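Local coordinates for protein Non-reducing end beta-L-arabinofuranosidase (Bacteroides thetaiotaomicron, PDB 5MQO) that is a glycoside hydrolase of family GH127 that probably removes terminal sugars, such as aceric acid, from complex plant pectin, at residues A[28-38]-A[393-401]; A[242-253]-A[302-313]. One frame throughout, in Å; residues are numbered along the deposited sequence.

Contact 1: residues A[28-38]-A[393-401]; sequences MSQSRYAKMAN and WRMLEVTGD
The backbone oxygen of Glu397 is gripped by two successive amides of the N-terminal segment: Lys35 N lies 2.8 Å from Glu397 O, and Met36 N lies 3.1 Å from the same Glu397 O. Both donors sit in the carbonyl plane. The oxygen is available because helix 382-399 is ending, and Gly400, with a positive phi of 75° that glycine adopts easily, turns the chain out of helical shape. Gly400 also offers a bare backbone to Met36, whose chain, extended beyond CG, brings CE to 3.5 Å from Gly400 CA, while its SD passes the branch of Leu396. The flexible, unbranched Lys35 lays CG and CD along the last carbonyls of the helix, those of Val398 and Thr399.

On another flank, Met28 lends its polarisable sulfur: SD is 3.5 Å from Glu397 CB, and a bend at chi3 (41°) carries CE to 3.7 Å from CG2 of Val398. Farther along, Asn38 OD1 accepts the indole N-H of Trp393, NE1 to OD1 3.0 Å, at the ring edge and through a lone pair, with the amide nearly upright to the indole (85°). That same Asn38 OD1 is only 2.7 Å from Glu397 OE2, a doubtful approach of two acceptors to be read with caution. Ala37 pairs by backbone with Leu476, so these bonds join the end of a catalytic-domain helix to a short edge strand, consistent with the helical (alpha/alpha) barrel and attached beta domain of GH127 enzymes.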
# COMPACT_ATOMS: atom_id res chain seq x y z
N MET A 28 -9.41 -8.38 12.99
CA MET A 28 -8.84 -8.38 14.35
C MET A 28 -9.91 -8.17 15.46
O MET A 28 -9.61 -7.84 16.59
CB MET A 28 -7.73 -7.32 14.45
CG MET A 28 -6.59 -7.60 13.49
SD MET A 28 -5.08 -6.61 13.51
CE MET A 28 -4.83 -6.43 15.24
N SER A 29 -11.17 -8.43 15.13
CA SER A 29 -12.27 -8.15 16.03
C SER A 29 -12.26 -8.99 17.32
O SER A 29 -12.71 -8.51 18.34
CB SER A 29 -13.58 -8.32 15.28
OG SER A 29 -13.74 -9.67 14.89
N GLN A 30 -11.73 -10.21 17.26
CA GLN A 30 -11.52 -11.09 18.44
C GLN A 30 -10.08 -11.11 18.94
O GLN A 30 -9.77 -11.87 19.85
CB GLN A 30 -11.87 -12.56 18.11
CG GLN A 30 -13.18 -12.79 17.38
CD GLN A 30 -14.39 -12.58 18.27
OE1 GLN A 30 -14.61 -13.35 19.20
NE2 GLN A 30 -15.18 -11.53 17.99
N SER A 31 -9.20 -10.32 18.35
CA SER A 31 -7.78 -10.46 18.64
C SER A 31 -7.47 -9.81 19.99
O SER A 31 -7.84 -8.68 20.20
CB SER A 31 -6.95 -9.85 17.51
OG SER A 31 -7.20 -10.56 16.31
N ARG A 32 -6.81 -10.52 20.90
CA ARG A 32 -6.74 -10.11 22.31
C ARG A 32 -5.95 -8.83 22.54
O ARG A 32 -6.21 -8.14 23.50
CB ARG A 32 -6.11 -11.20 23.17
CG ARG A 32 -6.78 -12.57 23.07
CD ARG A 32 -5.75 -13.67 22.79
NE ARG A 32 -6.29 -15.04 22.87
CZ ARG A 32 -5.59 -16.16 22.68
NH1 ARG A 32 -4.27 -16.14 22.39
NH2 ARG A 32 -6.21 -17.34 22.77
N TYR A 33 -4.97 -8.54 21.67
CA TYR A 33 -4.11 -7.36 21.82
C TYR A 33 -4.23 -6.44 20.60
O TYR A 33 -3.30 -5.73 20.24
CB TYR A 33 -2.65 -7.80 22.00
CG TYR A 33 -2.47 -8.84 23.07
CD1 TYR A 33 -2.61 -10.21 22.78
CD2 TYR A 33 -2.18 -8.47 24.39
CE1 TYR A 33 -2.46 -11.18 23.78
CE2 TYR A 33 -2.02 -9.43 25.40
CZ TYR A 33 -2.17 -10.77 25.08
OH TYR A 33 -2.02 -11.70 26.05
N ALA A 34 -5.39 -6.46 19.96
CA ALA A 34 -5.70 -5.49 18.96
C ALA A 34 -6.39 -4.36 19.68
O ALA A 34 -6.90 -4.56 20.79
CB ALA A 34 -6.62 -6.09 17.92
N LYS A 35 -6.40 -3.18 19.07
CA LYS A 35 -7.11 -2.01 19.58
C LYS A 35 -8.21 -1.53 18.66
O LYS A 35 -9.19 -0.92 19.11
CB LYS A 35 -6.11 -0.89 19.84
CG LYS A 35 -4.92 -1.39 20.65
CD LYS A 35 -4.36 -0.36 21.62
CE LYS A 35 -4.02 -1.04 22.94
NZ LYS A 35 -3.66 -0.01 23.95
N MET A 36 -8.03 -1.77 17.36
CA MET A 36 -9.02 -1.50 16.35
C MET A 36 -9.19 -2.71 15.45
O MET A 36 -8.30 -3.55 15.36
CB MET A 36 -8.57 -0.38 15.45
CG MET A 36 -8.22 0.90 16.15
SD MET A 36 -7.43 1.91 14.91
CE MET A 36 -7.29 3.47 15.76
N ALA A 37 -10.32 -2.75 14.76
CA ALA A 37 -10.60 -3.77 13.77
C ALA A 37 -11.22 -3.13 12.52
O ALA A 37 -11.64 -1.96 12.55
CB ALA A 37 -11.51 -4.81 14.37
N ASN A 38 -11.21 -3.87 11.40
CA ASN A 38 -11.80 -3.39 10.15
C ASN A 38 -13.33 -3.24 10.25
O ASN A 38 -14.01 -3.86 11.09
CB ASN A 38 -11.51 -4.35 8.97
CG ASN A 38 -10.12 -4.15 8.32
OD1 ASN A 38 -9.10 -3.96 8.97
ND2 ASN A 38 -10.09 -4.26 7.01
N TRP A 393 -0.83 -1.16 8.14
CA TRP A 393 -2.21 -1.33 8.48
C TRP A 393 -2.34 -2.20 9.72
O TRP A 393 -3.10 -1.87 10.59
CB TRP A 393 -3.00 -1.89 7.32
CG TRP A 393 -4.44 -1.99 7.65
CD1 TRP A 393 -5.11 -3.12 8.04
CD2 TRP A 393 -5.39 -0.93 7.68
NE1 TRP A 393 -6.42 -2.82 8.29
CE2 TRP A 393 -6.62 -1.48 8.06
CE3 TRP A 393 -5.32 0.44 7.40
CZ2 TRP A 393 -7.77 -0.72 8.18
CZ3 TRP A 393 -6.48 1.20 7.51
CH2 TRP A 393 -7.68 0.61 7.91
N ARG A 394 -1.57 -3.29 9.82
CA ARG A 394 -1.57 -4.14 11.00
C ARG A 394 -1.06 -3.37 12.22
O ARG A 394 -1.65 -3.44 13.31
CB ARG A 394 -0.71 -5.37 10.80
CG ARG A 394 -1.43 -6.57 10.21
CD ARG A 394 -1.85 -6.33 8.79
NE ARG A 394 -2.39 -7.53 8.18
CZ ARG A 394 -3.12 -7.53 7.07
NH1 ARG A 394 -3.40 -6.40 6.41
NH2 ARG A 394 -3.58 -8.68 6.61
N MET A 395 0.01 -2.61 12.03
CA MET A 395 0.53 -1.78 13.12
C MET A 395 -0.50 -0.74 13.62
O MET A 395 -0.63 -0.52 14.82
CB MET A 395 1.84 -1.11 12.71
CG MET A 395 2.96 -2.10 12.42
SD MET A 395 3.60 -3.02 13.84
CE MET A 395 4.42 -1.70 14.71
N LEU A 396 -1.25 -0.14 12.70
CA LEU A 396 -2.38 0.68 13.09
C LEU A 396 -3.36 -0.09 14.00
O LEU A 396 -3.67 0.39 15.10
CB LEU A 396 -3.13 1.22 11.87
CG LEU A 396 -4.34 2.14 12.14
CD1 LEU A 396 -3.92 3.45 12.81
CD2 LEU A 396 -5.06 2.42 10.83
N GLU A 397 -3.81 -1.26 13.56
CA GLU A 397 -4.87 -2.01 14.29
C GLU A 397 -4.38 -2.48 15.70
O GLU A 397 -5.10 -2.42 16.67
CB GLU A 397 -5.45 -3.16 13.44
CG GLU A 397 -6.05 -2.70 12.10
CD GLU A 397 -7.30 -3.46 11.62
OE1 GLU A 397 -7.35 -4.73 11.57
OE2 GLU A 397 -8.26 -2.75 11.25
N VAL A 398 -3.13 -2.90 15.78
CA VAL A 398 -2.49 -3.28 17.04
C VAL A 398 -2.18 -2.14 18.02
O VAL A 398 -2.01 -2.42 19.21
CB VAL A 398 -1.16 -4.00 16.70
CG1 VAL A 398 -0.21 -4.04 17.87
CG2 VAL A 398 -1.44 -5.40 16.19
N THR A 399 -2.05 -0.90 17.55
CA THR A 399 -1.61 0.24 18.39
C THR A 399 -2.55 1.44 18.50
O THR A 399 -2.47 2.20 19.46
CB THR A 399 -0.25 0.81 17.92
OG1 THR A 399 -0.36 1.35 16.60
CG2 THR A 399 0.80 -0.24 17.94
N GLY A 400 -3.41 1.66 17.51
CA GLY A 400 -4.29 2.80 17.52
C GLY A 400 -3.59 4.11 17.21
O GLY A 400 -4.20 5.15 17.34
N ASP A 401 -2.34 4.05 16.75
CA ASP A 401 -1.52 5.23 16.52
C ASP A 401 -1.70 5.71 15.08
O ASP A 401 -1.41 4.99 14.12
CB ASP A 401 -0.06 4.88 16.78
CG ASP A 401 0.84 6.11 16.94
OD1 ASP A 401 0.72 7.11 16.18
OD2 ASP A 401 1.72 6.03 17.84

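Contact 2: residues A[242-253]-A[302-313]; sequences PSHYMGVVEMYR and YLYAGVADVYAE
Met246 is a knob in a hole formed by Tyr302, Ala305, Gly306 and Asp309, the knobs-into-holes packing of two roughly parallel helices (21°, axes 8.1 Å apart) in the alpha/alpha barrel of the GH127 catalytic domain. Its CB stands 4.1 Å from Asp309 OD2, and CG moves closer, to 3.4 Å from that same Asp309 OD2. CG lies anti to the carbonyl carbon (chi1 -84°), and the chain runs on over Gly306 to SD, which rests 3.6 Å from Ala305 CB and near the Tyr302 ring. CE ends the chain on the flank where Arg394 of helix 382-399 also touches this methionine. A long, pliable thioether suits a hole with such uneven walls. With only hydrogens on Gly306 CA, the backbones come close, and Tyr245 CB fills the spot where a side-chain carbon would stand, 3.8 Å from Gly306 CA.

Toward the C-terminal ends, charge takes over. Extended from CG to NE, Arg253 reaches Glu313, NE to OE2 2.7 Å, in the guanidinium plane. Its NH1 and NH2 both hold one oxygen of Asp309, NH2 to OD1 2.7 Å, from above the carboxylate, whose plane is turned 84° to the guanidinium. Glu250 OE2 joins through Arg253 NH1, its other oxygen pairing with Arg206, and Glu313 OE2 is also hydrogen-bonded to Ser31 OG. The branched Val249 works in both the apolar and the charged part: CG2 meets Val310 CG2, and CG1 sits 3.5 Å above the guanidinium plane of Arg253, offset toward its rim.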
# COMPACT_ATOMS: atom_id res chain seq x y z
N PRO A 242 5.56 -15.48 1.08
CA PRO A 242 5.35 -14.82 2.37
C PRO A 242 3.90 -14.37 2.64
O PRO A 242 3.60 -13.91 3.74
CB PRO A 242 6.27 -13.62 2.26
CG PRO A 242 6.15 -13.23 0.81
CD PRO A 242 5.92 -14.49 0.03
N SER A 243 3.04 -14.48 1.62
CA SER A 243 1.59 -14.44 1.78
C SER A 243 1.11 -15.37 2.91
O SER A 243 0.18 -15.05 3.64
CB SER A 243 0.92 -14.91 0.48
OG SER A 243 1.21 -16.29 0.21
N HIS A 244 1.75 -16.53 2.99
CA HIS A 244 1.43 -17.57 3.96
C HIS A 244 1.17 -17.09 5.39
O HIS A 244 0.22 -17.55 6.01
CB HIS A 244 2.56 -18.63 4.01
CG HIS A 244 2.58 -19.56 2.83
ND1 HIS A 244 3.19 -20.80 2.88
CD2 HIS A 244 2.07 -19.43 1.59
CE1 HIS A 244 3.05 -21.39 1.70
NE2 HIS A 244 2.37 -20.58 0.90
N TYR A 245 2.01 -16.19 5.90
CA TYR A 245 2.00 -15.81 7.33
C TYR A 245 0.67 -15.13 7.69
O TYR A 245 0.06 -15.45 8.71
CB TYR A 245 3.14 -14.85 7.66
CG TYR A 245 4.52 -15.45 7.52
CD1 TYR A 245 5.18 -15.44 6.28
CD2 TYR A 245 5.17 -16.01 8.60
CE1 TYR A 245 6.43 -15.98 6.13
CE2 TYR A 245 6.43 -16.55 8.46
CZ TYR A 245 7.06 -16.54 7.22
OH TYR A 245 8.33 -17.08 7.06
N MET A 246 0.26 -14.20 6.82
CA MET A 246 -1.00 -13.49 6.94
C MET A 246 -2.20 -14.43 6.73
O MET A 246 -3.12 -14.46 7.55
CB MET A 246 -1.03 -12.30 5.95
CG MET A 246 -0.36 -11.03 6.49
SD MET A 246 0.00 -9.65 5.38
CE MET A 246 -1.36 -9.78 4.21
N GLY A 247 -2.17 -15.23 5.65
CA GLY A 247 -3.23 -16.19 5.33
C GLY A 247 -3.57 -17.16 6.44
O GLY A 247 -4.74 -17.44 6.70
N VAL A 248 -2.53 -17.66 7.12
CA VAL A 248 -2.68 -18.64 8.20
C VAL A 248 -3.25 -17.99 9.47
O VAL A 248 -4.11 -18.58 10.13
CB VAL A 248 -1.36 -19.46 8.43
CG1 VAL A 248 -0.27 -18.63 9.06
CG2 VAL A 248 -1.60 -20.66 9.34
N VAL A 249 -2.81 -16.78 9.80
CA VAL A 249 -3.40 -16.03 10.93
C VAL A 249 -4.83 -15.59 10.57
O VAL A 249 -5.74 -15.56 11.42
CB VAL A 249 -2.56 -14.80 11.32
CG1 VAL A 249 -3.26 -13.97 12.41
CG2 VAL A 249 -1.20 -15.22 11.83
N GLU A 250 -5.05 -15.25 9.31
CA GLU A 250 -6.39 -14.90 8.92
C GLU A 250 -7.32 -16.13 8.97
O GLU A 250 -8.50 -16.01 9.24
CB GLU A 250 -6.41 -14.20 7.57
CG GLU A 250 -7.61 -13.31 7.35
CD GLU A 250 -7.78 -12.22 8.40
OE1 GLU A 250 -8.95 -11.92 8.75
OE2 GLU A 250 -6.75 -11.66 8.86
N MET A 251 -6.78 -17.32 8.75
CA MET A 251 -7.58 -18.53 8.88
C MET A 251 -7.88 -18.87 10.31
O MET A 251 -8.99 -19.36 10.58
CB MET A 251 -6.92 -19.72 8.22
CG MET A 251 -7.40 -19.87 6.79
SD MET A 251 -9.04 -20.59 6.77
CE MET A 251 -9.24 -20.57 5.01
N TYR A 252 -6.94 -18.63 11.22
CA TYR A 252 -7.23 -18.79 12.66
C TYR A 252 -8.33 -17.83 13.07
O TYR A 252 -9.31 -18.23 13.66
CB TYR A 252 -5.99 -18.55 13.51
CG TYR A 252 -6.25 -18.31 14.97
CD1 TYR A 252 -6.66 -19.35 15.82
CD2 TYR A 252 -6.06 -17.05 15.52
CE1 TYR A 252 -6.88 -19.12 17.19
CE2 TYR A 252 -6.27 -16.80 16.87
CZ TYR A 252 -6.69 -17.83 17.71
OH TYR A 252 -6.87 -17.53 19.05
N ARG A 253 -8.16 -16.56 12.71
CA ARG A 253 -9.23 -15.57 12.83
C ARG A 253 -10.57 -16.02 12.31
O ARG A 253 -11.57 -15.76 12.96
CB ARG A 253 -8.84 -14.26 12.13
CG ARG A 253 -7.85 -13.45 12.97
CD ARG A 253 -7.17 -12.39 12.17
NE ARG A 253 -6.11 -11.79 12.96
CZ ARG A 253 -5.24 -10.91 12.46
NH1 ARG A 253 -5.33 -10.53 11.19
NH2 ARG A 253 -4.28 -10.40 13.23
N TYR A 302 6.27 -8.32 3.89
CA TYR A 302 5.24 -9.34 4.16
C TYR A 302 5.52 -10.11 5.46
O TYR A 302 4.60 -10.39 6.20
CB TYR A 302 5.01 -10.30 2.96
CG TYR A 302 4.11 -9.72 1.89
CD1 TYR A 302 2.74 -9.85 1.98
CD2 TYR A 302 4.61 -9.00 0.84
CE1 TYR A 302 1.89 -9.30 1.02
CE2 TYR A 302 3.77 -8.45 -0.12
CZ TYR A 302 2.41 -8.60 -0.03
OH TYR A 302 1.58 -8.06 -0.99
N LEU A 303 6.80 -10.40 5.73
CA LEU A 303 7.22 -10.96 7.04
C LEU A 303 6.78 -10.05 8.14
O LEU A 303 6.11 -10.49 9.06
CB LEU A 303 8.74 -11.14 7.18
CG LEU A 303 9.36 -11.40 8.57
CD1 LEU A 303 8.88 -12.68 9.18
CD2 LEU A 303 10.87 -11.46 8.50
N TYR A 304 7.15 -8.77 8.05
CA TYR A 304 6.87 -7.83 9.15
C TYR A 304 5.35 -7.73 9.43
O TYR A 304 4.92 -7.73 10.60
CB TYR A 304 7.52 -6.43 8.93
CG TYR A 304 8.97 -6.46 8.56
CD1 TYR A 304 9.81 -7.43 9.08
CD2 TYR A 304 9.51 -5.52 7.68
CE1 TYR A 304 11.13 -7.49 8.73
CE2 TYR A 304 10.85 -5.56 7.34
CZ TYR A 304 11.66 -6.55 7.87
OH TYR A 304 12.99 -6.65 7.57
N ALA A 305 4.58 -7.69 8.36
CA ALA A 305 3.14 -7.73 8.42
C ALA A 305 2.62 -8.94 9.16
O ALA A 305 1.81 -8.82 10.09
CB ALA A 305 2.58 -7.75 7.01
N GLY A 306 3.09 -10.12 8.72
CA GLY A 306 2.70 -11.40 9.28
C GLY A 306 3.01 -11.48 10.76
O GLY A 306 2.19 -11.98 11.53
N VAL A 307 4.16 -10.96 11.16
CA VAL A 307 4.54 -10.94 12.57
C VAL A 307 3.61 -10.06 13.43
O VAL A 307 3.28 -10.41 14.56
CB VAL A 307 6.03 -10.54 12.73
CG1 VAL A 307 6.41 -10.24 14.18
CG2 VAL A 307 6.91 -11.67 12.20
N ALA A 308 3.18 -8.93 12.87
CA ALA A 308 2.24 -8.05 13.53
C ALA A 308 0.94 -8.74 13.74
O ALA A 308 0.32 -8.62 14.79
CB ALA A 308 2.03 -6.80 12.73
N ASP A 309 0.53 -9.50 12.73
CA ASP A 309 -0.63 -10.38 12.84
C ASP A 309 -0.51 -11.44 13.95
O ASP A 309 -1.46 -11.66 14.70
CB ASP A 309 -0.96 -11.02 11.48
CG ASP A 309 -1.95 -10.20 10.68
OD1 ASP A 309 -2.71 -9.43 11.30
OD2 ASP A 309 -1.99 -10.36 9.44
N VAL A 310 0.66 -12.06 14.10
CA VAL A 310 0.88 -12.97 15.24
C VAL A 310 0.85 -12.20 16.54
O VAL A 310 0.19 -12.65 17.49
CB VAL A 310 2.17 -13.80 15.11
CG1 VAL A 310 2.48 -14.55 16.42
CG2 VAL A 310 2.02 -14.77 13.93
N TYR A 311 1.49 -11.03 16.57
CA TYR A 311 1.47 -10.19 17.78
C TYR A 311 0.03 -9.86 18.20
O TYR A 311 -0.28 -9.90 19.38
CB TYR A 311 2.30 -8.92 17.64
CG TYR A 311 2.11 -8.07 18.85
CD1 TYR A 311 2.81 -8.35 20.03
CD2 TYR A 311 1.14 -7.06 18.87
CE1 TYR A 311 2.58 -7.60 21.19
CE2 TYR A 311 0.91 -6.31 20.01
CZ TYR A 311 1.63 -6.58 21.15
OH TYR A 311 1.34 -5.80 22.23
N ALA A 312 -0.83 -9.55 17.23
CA ALA A 312 -2.24 -9.24 17.52
C ALA A 312 -2.92 -10.31 18.37
O ALA A 312 -3.81 -10.00 19.15
CB ALA A 312 -3.02 -9.06 16.24
N GLU A 313 -2.50 -11.56 18.16
CA GLU A 313 -3.07 -12.72 18.82
C GLU A 313 -2.31 -13.11 20.08
O GLU A 313 -2.96 -13.47 21.05
CB GLU A 313 -3.13 -13.93 17.86
CG GLU A 313 -3.73 -13.63 16.48
CD GLU A 313 -5.12 -13.00 16.53
OE1 GLU A 313 -5.90 -13.29 17.49
OE2 GLU A 313 -5.46 -12.23 15.58

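In the fold
From the N terminus, the chain runs through 28-38, which ends in the short strand 37-38, and on into the helices, and only after some 350 residues, mostly helical where structured, does 393-401 return to close contact 1. Contact 2 nests inside that long loop: helix 243-255 is followed by the intervening helix 258-270, and helix 297-314 then comes back beside the first, closing a much shorter loop. The two contacts also touch each other directly. Arg394 forms a salt bridge with Asp309, Met28 packs on Ala312, and Val398 on Tyr311. Thus the N-terminal segment bridges three barrel helices and the sheet that includes strand 474-477.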